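Local coordinates for protein beta-d-glucoside glucohydrolase (Hypocrea jecorina, PDB 3ZZ1) that probably hydrolyses terminal, non-reducing beta-D-glucosyl residues with release of beta-D-glucose, as a secreted family 3 glycoside hydrolase of cellulose degradation, at residues Y571-Y575 and A633-I637; N583-V589 and R705-L710; D620-Q626 and L659-G665. All coordinates share one frame; numbering follows the deposited sequence.

Contact 1 (Y571-Y575 and A633-I637); sequences YEFGY and AQLYI
Q634 reaches from strand 629-638 to G574 of the turn. From CB, which points toward the turn, CG lies anti to the carbonyl carbon (chi1 -66°), and the chain runs on extended, which carries the amide over to the turn; the nearest CA atoms, of G574 and Q634, are 7.7 Å apart. CD stands 3.8 Å from G574 O. The two branches then divide the work. NE2 donates to G574 O at 3.0 Å; the N-H...O angle is 174°, the donor lies in the carbonyl plane on a lone pair, and the acceptor lies in the amide plane of Q634. OE1 passes 3.4 Å from G574 CA and accepts from Y636 OH at 2.6 Å. Turning the buried amide over would set OE1 against G574 O, oxygen to oxygen, so the two bonds together probably fix its rotation, with Y636 as the second-shell residue.

The same hydroxyl meets F573, with Y636 OH 3.3 Å from F573 CD1, in the plane of the phenylalanine ring and at its edge. F573 also stacks on Y559. G574 itself has phi 83°, and any CB built on it would collide with Q634 OE1 and Y636 OH. E572 to Y575 form a type II beta turn, closed by Y575 N to E572 O at 3.1 Å, with glycine at its third position; here the turn packs the C-terminal domain of this family 3 enzyme against its fibronectin type III-like domain.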
loop_
_atom_site.group_PDB
_atom_site.type_symbol
_atom_site.label_atom_id
_atom_site.label_comp_id
_atom_site.label_asym_id
_atom_site.label_seq_id
_atom_site.Cartn_x
_atom_site.Cartn_y
_atom_site.Cartn_z
ATOM N N TYR A 571 12.111 15.630 6.824
ATOM C CA TYR A 571 10.879 15.816 6.072
ATOM C C TYR A 571 9.760 15.004 6.715
ATOM O O TYR A 571 9.825 13.768 6.776
ATOM C CB TYR A 571 11.074 15.413 4.611
ATOM C CG TYR A 571 12.211 16.133 3.911
ATOM C CD1 TYR A 571 12.236 17.526 3.832
ATOM C CD2 TYR A 571 13.248 15.425 3.323
ATOM C CE1 TYR A 571 13.267 18.192 3.194
ATOM C CE2 TYR A 571 14.283 16.083 2.675
ATOM C CZ TYR A 571 14.285 17.468 2.620
ATOM O OH TYR A 571 15.305 18.131 1.985
ATOM N N GLU A 572 8.743 15.709 7.203
ATOM C CA GLU A 572 7.645 15.095 7.949
ATOM C C GLU A 572 6.619 14.387 7.059
ATOM O O GLU A 572 6.559 14.623 5.845
ATOM C CB GLU A 572 6.949 16.139 8.834
ATOM C CG GLU A 572 6.159 17.215 8.078
ATOM C CD GLU A 572 7.017 18.380 7.580
ATOM O OE1 GLU A 572 8.269 18.311 7.661
ATOM O OE2 GLU A 572 6.427 19.374 7.101
ATOM N N PHE A 573 5.829 13.510 7.675
ATOM C CA PHE A 573 4.685 12.867 7.022
ATOM C C PHE A 573 3.781 13.945 6.437
ATOM O O PHE A 573 3.452 14.918 7.118
ATOM C CB PHE A 573 3.908 12.016 8.040
ATOM C CG PHE A 573 2.675 11.343 7.482
ATOM C CD1 PHE A 573 1.438 11.979 7.527
ATOM C CD2 PHE A 573 2.747 10.063 6.941
ATOM C CE1 PHE A 573 0.295 11.358 7.024
ATOM C CE2 PHE A 573 1.612 9.436 6.433
ATOM C CZ PHE A 573 0.389 10.081 6.470
ATOM N N GLY A 574 3.392 13.771 5.176
ATOM C CA GLY A 574 2.529 14.724 4.491
ATOM C C GLY A 574 3.244 15.929 3.894
ATOM O O GLY A 574 2.593 16.865 3.437
ATOM N N TYR A 575 4.578 15.903 3.889
ATOM C CA TYR A 575 5.388 16.990 3.322
ATOM C C TYR A 575 5.610 16.808 1.822
ATOM O O TYR A 575 5.861 15.699 1.349
ATOM C CB TYR A 575 6.733 17.092 4.056
ATOM C CG TYR A 575 7.757 18.041 3.457
ATOM C CD1 TYR A 575 8.687 17.592 2.516
ATOM C CD2 TYR A 575 7.821 19.378 3.859
ATOM C CE1 TYR A 575 9.638 18.460 1.967
ATOM C CE2 TYR A 575 8.771 20.251 3.321
ATOM C CZ TYR A 575 9.672 19.784 2.378
ATOM O OH TYR A 575 10.610 20.637 1.850
ATOM N N ALA A 633 -4.349 19.082 0.746
ATOM C CA ALA A 633 -4.727 19.592 2.059
ATOM C C ALA A 633 -5.027 18.430 2.991
ATOM O O ALA A 633 -5.708 17.473 2.611
ATOM C CB ALA A 633 -5.940 20.497 1.948
ATOM N N GLN A 634 -4.523 18.525 4.215
ATOM C CA GLN A 634 -4.643 17.438 5.181
ATOM C C GLN A 634 -5.370 17.889 6.444
ATOM O O GLN A 634 -5.135 18.991 6.946
ATOM C CB GLN A 634 -3.255 16.889 5.524
ATOM C CG GLN A 634 -2.556 16.213 4.349
ATOM C CD GLN A 634 -1.043 16.302 4.416
ATOM O OE1 GLN A 634 -0.437 16.029 5.444
ATOM N NE2 GLN A 634 -0.425 16.674 3.301
ATOM N N LEU A 635 -6.272 17.038 6.931
ATOM C CA LEU A 635 -6.931 17.258 8.214
ATOM C C LEU A 635 -6.298 16.370 9.276
ATOM O O LEU A 635 -6.172 15.156 9.088
ATOM C CB LEU A 635 -8.437 16.980 8.111
ATOM C CG LEU A 635 -9.263 16.830 9.398
ATOM C CD1 LEU A 635 -9.336 18.130 10.170
ATOM C CD2 LEU A 635 -10.660 16.325 9.102
ATOM N N TYR A 636 -5.894 16.984 10.384
ATOM C CA TYR A 636 -5.381 16.251 11.541
ATOM C C TYR A 636 -6.242 16.535 12.761
ATOM O O TYR A 636 -6.571 17.694 13.049
ATOM C CB TYR A 636 -3.904 16.579 11.806
ATOM C CG TYR A 636 -2.978 16.088 10.705
ATOM C CD1 TYR A 636 -2.416 14.810 10.755
ATOM C CD2 TYR A 636 -2.675 16.896 9.607
ATOM C CE1 TYR A 636 -1.573 14.351 9.742
ATOM C CE2 TYR A 636 -1.834 16.451 8.595
ATOM C CZ TYR A 636 -1.289 15.178 8.663
ATOM O OH TYR A 636 -0.455 14.736 7.656
ATOM N N ILE A 637 -6.627 15.471 13.458
ATOM C CA ILE A 637 -7.472 15.608 14.636
ATOM C C ILE A 637 -6.698 15.263 15.914
ATOM O O ILE A 637 -5.931 14.297 15.957
ATOM C CB ILE A 637 -8.797 14.797 14.500
ATOM C CG1 ILE A 637 -9.591 15.273 13.275
ATOM C CG2 ILE A 637 -9.659 14.928 15.760
ATOM C CD1 ILE A 637 -10.969 14.629 13.110
#

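Contact 2 (N583-V589 and R705-L710); sequences NYSRLSV and RLTSTL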
loop_
_atom_site.group_PDB
_atom_site.type_symbol
_atom_site.label_atom_id
_atom_site.label_comp_id
_atom_site.label_asym_id
_atom_site.label_seq_id
_atom_site.Cartn_x
_atom_site.Cartn_y
_atom_site.Cartn_z
ATOM N N ASN A 583 -2.551 29.228 -0.190
ATOM C CA ASN A 583 -3.023 29.566 1.152
ATOM C C ASN A 583 -4.425 29.138 1.536
ATOM O O ASN A 583 -5.337 29.073 0.700
ATOM C CB ASN A 583 -2.678 30.987 1.642
ATOM C CG ASN A 583 -2.440 31.963 0.533
ATOM O OD1 ASN A 583 -3.380 32.562 0.010
ATOM N ND2 ASN A 583 -1.170 32.178 0.199
ATOM N N TYR A 584 -4.554 28.811 2.817
ATOM C CA TYR A 584 -5.757 28.236 3.382
ATOM C C TYR A 584 -6.521 29.324 4.119
ATOM O O TYR A 584 -5.926 30.142 4.829
ATOM C CB TYR A 584 -5.387 27.122 4.371
ATOM C CG TYR A 584 -4.692 25.900 3.780
ATOM C CD1 TYR A 584 -3.602 26.023 2.905
ATOM C CD2 TYR A 584 -5.107 24.614 4.129
ATOM C CE1 TYR A 584 -2.967 24.895 2.376
ATOM C CE2 TYR A 584 -4.478 23.488 3.610
ATOM C CZ TYR A 584 -3.413 23.635 2.738
ATOM O OH TYR A 584 -2.801 22.513 2.235
ATOM N N SER A 585 -7.837 29.327 3.959
ATOM C CA SER A 585 -8.688 30.265 4.684
ATOM C C SER A 585 -10.054 29.659 4.951
ATOM O O SER A 585 -10.411 28.625 4.372
ATOM C CB SER A 585 -8.844 31.570 3.899
ATOM O OG SER A 585 -9.429 31.324 2.635
ATOM N N ARG A 586 -10.807 30.308 5.837
ATOM C CA ARG A 586 -12.229 30.025 6.033
ATOM C C ARG A 586 -12.471 28.593 6.513
ATOM O O ARG A 586 -13.164 27.815 5.858
ATOM C CB ARG A 586 -13.020 30.321 4.744
ATOM C CG ARG A 586 -12.762 31.710 4.129
ATOM C CD ARG A 586 -13.463 32.812 4.920
ATOM N NE ARG A 586 -13.305 34.133 4.313
ATOM C CZ ARG A 586 -12.428 35.050 4.714
ATOM N NH1 ARG A 586 -11.606 34.804 5.728
ATOM N NH2 ARG A 586 -12.371 36.222 4.098
ATOM N N LEU A 587 -11.889 28.254 7.658
ATOM C CA LEU A 587 -12.100 26.942 8.258
ATOM C C LEU A 587 -13.458 26.880 8.953
ATOM O O LEU A 587 -13.741 27.676 9.844
ATOM C CB LEU A 587 -10.970 26.603 9.236
ATOM C CG LEU A 587 -11.013 25.298 10.045
ATOM C CD1 LEU A 587 -11.234 24.084 9.164
ATOM C CD2 LEU A 587 -9.721 25.135 10.814
ATOM N N SER A 588 -14.291 25.933 8.527
ATOM C CA SER A 588 -15.582 25.694 9.165
ATOM C C SER A 588 -15.738 24.229 9.570
ATOM O O SER A 588 -15.234 23.332 8.892
ATOM C CB SER A 588 -16.723 26.102 8.239
ATOM O OG SER A 588 -16.962 25.095 7.277
ATOM N N VAL A 589 -16.446 24.001 10.674
ATOM C CA VAL A 589 -16.672 22.661 11.214
ATOM C C VAL A 589 -18.166 22.493 11.460
ATOM O O VAL A 589 -18.747 23.223 12.260
ATOM C CB VAL A 589 -15.889 22.433 12.550
ATOM C CG1 VAL A 589 -16.261 21.095 13.194
ATOM C CG2 VAL A 589 -14.380 22.520 12.326
ATOM N N ARG A 705 -1.906 25.243 8.868
ATOM C CA ARG A 705 -2.258 26.595 8.439
ATOM C C ARG A 705 -3.395 27.173 9.266
ATOM O O ARG A 705 -3.389 28.360 9.592
ATOM C CB ARG A 705 -2.645 26.602 6.955
ATOM C CG ARG A 705 -1.564 26.082 6.020
ATOM C CD ARG A 705 -0.338 26.986 6.023
ATOM N NE ARG A 705 0.758 26.403 5.254
ATOM C CZ ARG A 705 0.894 26.515 3.937
ATOM N NH1 ARG A 705 0.003 27.195 3.229
ATOM N NH2 ARG A 705 1.921 25.942 3.328
ATOM N N LEU A 706 -4.373 26.334 9.596
ATOM C CA LEU A 706 -5.558 26.778 10.328
ATOM C C LEU A 706 -5.974 25.753 11.371
ATOM O O LEU A 706 -5.790 24.552 11.174
ATOM C CB LEU A 706 -6.722 27.017 9.363
ATOM C CG LEU A 706 -6.621 28.084 8.270
ATOM C CD1 LEU A 706 -7.749 27.858 7.276
ATOM C CD2 LEU A 706 -6.665 29.508 8.831
ATOM N N THR A 707 -6.525 26.239 12.480
ATOM C CA THR A 707 -7.025 25.377 13.548
ATOM C C THR A 707 -8.428 25.789 13.953
ATOM O O THR A 707 -8.779 26.968 13.916
ATOM C CB THR A 707 -6.136 25.406 14.824
ATOM O OG1 THR A 707 -6.109 26.732 15.370
ATOM C CG2 THR A 707 -4.715 24.942 14.529
ATOM N N SER A 708 -9.218 24.798 14.346
ATOM C CA SER A 708 -10.541 25.012 14.914
ATOM C C SER A 708 -10.779 23.938 15.977
ATOM O O SER A 708 -9.832 23.296 16.446
ATOM C CB SER A 708 -11.609 24.950 13.819
ATOM O OG SER A 708 -12.858 25.453 14.274
ATOM N N THR A 709 -12.040 23.756 16.358
ATOM C CA THR A 709 -12.421 22.754 17.344
ATOM C C THR A 709 -13.696 22.038 16.917
ATOM O O THR A 709 -14.548 22.603 16.220
ATOM C CB THR A 709 -12.660 23.377 18.744
ATOM O OG1 THR A 709 -13.581 24.467 18.632
ATOM C CG2 THR A 709 -11.350 23.873 19.366
ATOM N N LEU A 710 -13.810 20.781 17.327
ATOM C CA LEU A 710 -15.039 20.027 17.169
ATOM C C LEU A 710 -15.473 19.609 18.571
ATOM O O LEU A 710 -14.711 18.981 19.307
ATOM C CB LEU A 710 -14.824 18.815 16.252
ATOM C CG LEU A 710 -16.076 18.122 15.698
ATOM C CD1 LEU A 710 -15.788 17.528 14.328
ATOM C CD2 LEU A 710 -16.602 17.058 16.649
HETATM O O HOH W 1 -2.175 29.217 4.246
HETATM O O HOH W 2 -13.437 27.362 12.631
#
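Y584 and R705 meet at one end of the interface between the two sheets of a fibronectin type III-like beta sandwich, where no direct hydrogen bond joins the segments. The axes of 583-589 and 705-710 approach to 6.8 Å, their N-to-C directions 20° apart. The CG of Y584 is anti to the carbonyl carbon (chi1 -65°), which places the ring against R705 CB and CG; R705 CG sits over one face, 3.9 Å from the Y584 ring centroid, a CH-pi contact. R705 bends at chi2, bringing its guanidinium back beside the ring with the two planes 64° apart; its NE pairs with D703, while Y584 OH bonds E631. A classic beta bulge at R705-L706 lies opposite V697 of strand 691-698. Truncating Y584 to an alanine would probably leave the R705 methylenes without their aromatic face and E631 without its hydroxyl partner.

Along the strands, L706 places CD1 3.6 Å from S585 N. Across from it, L587 holds CG anti to its own nitrogen, and CD2 then fits between L706 CB and S708 CB. V589 CG1 lies 3.8 Å from L710 CD1. Two waters bridge the segments: one accepts from Y584 N and R705 NH1, and a second donates to L587 O and lies 2.6 Å from S708 OG.

Contact 3 (D620-Q626 and L659-G665); sequences DIANSGQ and LTPGQSG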
loop_
_atom_site.group_PDB
_atom_site.type_symbol
_atom_site.label_atom_id
_atom_site.label_comp_id
_atom_site.label_asym_id
_atom_site.label_seq_id
_atom_site.Cartn_x
_atom_site.Cartn_y
_atom_site.Cartn_z
ATOM N N ASP A 620 -10.923 26.667 2.352
ATOM C CA ASP A 620 -10.680 27.180 1.011
ATOM C C ASP A 620 -9.190 27.140 0.723
ATOM O O ASP A 620 -8.374 27.410 1.605
ATOM C CB ASP A 620 -11.191 28.614 0.872
ATOM C CG ASP A 620 -12.698 28.699 0.897
ATOM O OD1 ASP A 620 -13.358 27.641 0.795
ATOM O OD2 ASP A 620 -13.226 29.826 1.011
ATOM N N ILE A 621 -8.841 26.780 -0.506
ATOM C CA ILE A 621 -7.450 26.780 -0.931
ATOM C C ILE A 621 -7.318 27.588 -2.216
ATOM O O ILE A 621 -8.007 27.313 -3.202
ATOM C CB ILE A 621 -6.909 25.350 -1.145
ATOM C CG1 ILE A 621 -7.129 24.503 0.112
ATOM C CG2 ILE A 621 -5.426 25.381 -1.504
ATOM C CD1 ILE A 621 -7.232 23.039 -0.172
ATOM N N ALA A 622 -6.433 28.582 -2.185
ATOM C CA ALA A 622 -6.138 29.407 -3.347
ATOM C C ALA A 622 -4.680 29.261 -3.754
ATOM O O ALA A 622 -3.793 29.179 -2.898
ATOM C CB ALA A 622 -6.473 30.877 -3.068
ATOM N N ASN A 623 -4.444 29.209 -5.062
ATOM C CA ASN A 623 -3.093 29.235 -5.610
ATOM C C ASN A 623 -2.635 30.688 -5.671
ATOM O O ASN A 623 -3.083 31.455 -6.527
ATOM C CB ASN A 623 -3.062 28.569 -6.993
ATOM C CG ASN A 623 -1.691 28.633 -7.672
ATOM O OD1 ASN A 623 -0.786 29.367 -7.253
ATOM N ND2 ASN A 623 -1.539 27.859 -8.743
ATOM N N SER A 624 -1.757 31.059 -4.742
ATOM C CA SER A 624 -1.272 32.437 -4.630
ATOM C C SER A 624 0.042 32.675 -5.371
ATOM O O SER A 624 0.559 33.797 -5.381
ATOM C CB SER A 624 -1.113 32.823 -3.160
ATOM O OG SER A 624 -0.206 31.954 -2.504
ATOM N N GLY A 625 0.576 31.625 -5.990
ATOM C CA GLY A 625 1.866 31.710 -6.674
ATOM C C GLY A 625 1.770 31.988 -8.160
ATOM O O GLY A 625 0.756 32.495 -8.646
ATOM N N GLN A 626 2.827 31.627 -8.884
ATOM C CA GLN A 626 2.991 32.034 -10.279
ATOM C C GLN A 626 2.506 31.024 -11.309
ATOM O O GLN A 626 2.176 31.406 -12.428
ATOM C CB GLN A 626 4.459 32.349 -10.576
ATOM C CG GLN A 626 5.142 33.239 -9.565
ATOM C CD GLN A 626 6.642 33.232 -9.740
ATOM O OE1 GLN A 626 7.359 32.575 -8.984
ATOM N NE2 GLN A 626 7.128 33.946 -10.753
ATOM N N LEU A 659 -5.109 23.806 -8.981
ATOM C CA LEU A 659 -5.444 25.215 -9.052
ATOM C C LEU A 659 -4.476 25.957 -9.970
ATOM O O LEU A 659 -3.262 25.864 -9.809
ATOM C CB LEU A 659 -5.438 25.847 -7.651
ATOM C CG LEU A 659 -6.333 25.275 -6.540
ATOM C CD1 LEU A 659 -5.741 25.623 -5.186
ATOM C CD2 LEU A 659 -7.776 25.763 -6.636
ATOM N N THR A 660 -5.024 26.678 -10.944
ATOM C CA THR A 660 -4.252 27.640 -11.726
ATOM C C THR A 660 -4.003 28.891 -10.860
ATOM O O THR A 660 -4.645 29.049 -9.813
ATOM C CB THR A 660 -4.980 28.006 -13.041
ATOM O OG1 THR A 660 -6.287 28.525 -12.752
ATOM C CG2 THR A 660 -5.104 26.773 -13.942
ATOM N N PRO A 661 -3.063 29.772 -11.263
ATOM C CA PRO A 661 -2.865 30.993 -10.470
ATOM C C PRO A 661 -4.155 31.806 -10.248
ATOM O O PRO A 661 -4.901 32.064 -11.188
ATOM C CB PRO A 661 -1.854 31.783 -11.307
ATOM C CG PRO A 661 -1.052 30.716 -11.981
ATOM C CD PRO A 661 -2.050 29.647 -12.331
ATOM N N GLY A 662 -4.414 32.176 -8.996
ATOM C CA GLY A 662 -5.601 32.957 -8.642
ATOM C C GLY A 662 -6.879 32.144 -8.498
ATOM O O GLY A 662 -7.930 32.690 -8.154
ATOM N N GLN A 663 -6.800 30.843 -8.776
ATOM C CA GLN A 663 -7.949 29.957 -8.626
ATOM C C GLN A 663 -8.133 29.587 -7.163
ATOM O O GLN A 663 -7.161 29.338 -6.453
ATOM C CB GLN A 663 -7.793 28.687 -9.472
ATOM C CG GLN A 663 -9.075 27.849 -9.590
ATOM C CD GLN A 663 -8.892 26.554 -10.383
ATOM O OE1 GLN A 663 -7.898 26.372 -11.090
ATOM N NE2 GLN A 663 -9.861 25.650 -10.267
ATOM N N SER A 664 -9.389 29.563 -6.727
ATOM C CA SER A 664 -9.749 29.126 -5.388
ATOM C C SER A 664 -10.621 27.872 -5.474
ATOM O O SER A 664 -11.385 27.702 -6.427
ATOM C CB SER A 664 -10.488 30.247 -4.652
ATOM O OG SER A 664 -10.678 29.919 -3.289
ATOM N N GLY A 665 -10.489 26.989 -4.488
ATOM C CA GLY A 665 -11.267 25.755 -4.452
ATOM C C GLY A 665 -11.609 25.290 -3.047
ATOM O O GLY A 665 -10.944 25.662 -2.074
#
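N623 ND2 donates to L659 O at 2.8 Å, with the acceptor in the amide plane of N623 but the donor 50° above the carbonyl plane of L659, so no lone pair is used. ND2 also bonds V627 O. With CG anti to the backbone nitrogen (chi1 176°), the amide lies beside its own carbonyl and OD1 meets the chain ahead, accepting from G625 N at 2.9 Å and forming an Asx turn; T580 OG1 is a further partner of OD1. The N623 backbone is bonded in both directions: N623 N donates to Q663 O, and N623 O accepts from G662 N at 2.9 Å.

Beyond this, I621 and G665 form an antiparallel hydrogen-bonded pair, I621 N to G665 O at 2.9 Å and G665 N to I621 O at 2.8 Å. A622 and S664 follow as a non-hydrogen-bonded pair with CA atoms 4.2 Å apart. This is the join between strands 613-623 and 664-672, in the three-stranded sheet of the fibronectin type III-like sandwich. The segment entering strand 664-672 first makes a type II beta turn from T660 to Q663, with glycine third at G662. Q663 OE1 accepts from both T660 N and T660 OG1, which reach it from opposite faces of its plane.

Packing fills in around these bonds. L659 CD1 touches I621 CG2 at 3.7 Å, the two side chains crossing near a right angle, and L659 CB lies against N623 CB. At the outer end P661 CG comes 3.3 Å from Q626 O.

In the fold
Contact 1 is buried, while contact 2 lies at the surface and contact 3 is partly buried. Contact 1 joins a turn of the C-terminal domain to the fibronectin type III-like domain through one amide-to-carbonyl bond, backed by a tyrosine hydroxyl on the same strand, and an aromatic edge contact; contact 2 packs the two sheets of the latter face to face, by apolar and CH-pi contacts with bridging waters; contact 3 pairs strands of the three-stranded sheet, mainly by backbone bonds, and includes the turn after strand 650-659 of the other sheet. Contacts 2 and 3 share the three-stranded sheet; contacts 1 and 2 share the four-stranded one. A633 touches both Y584 and I621.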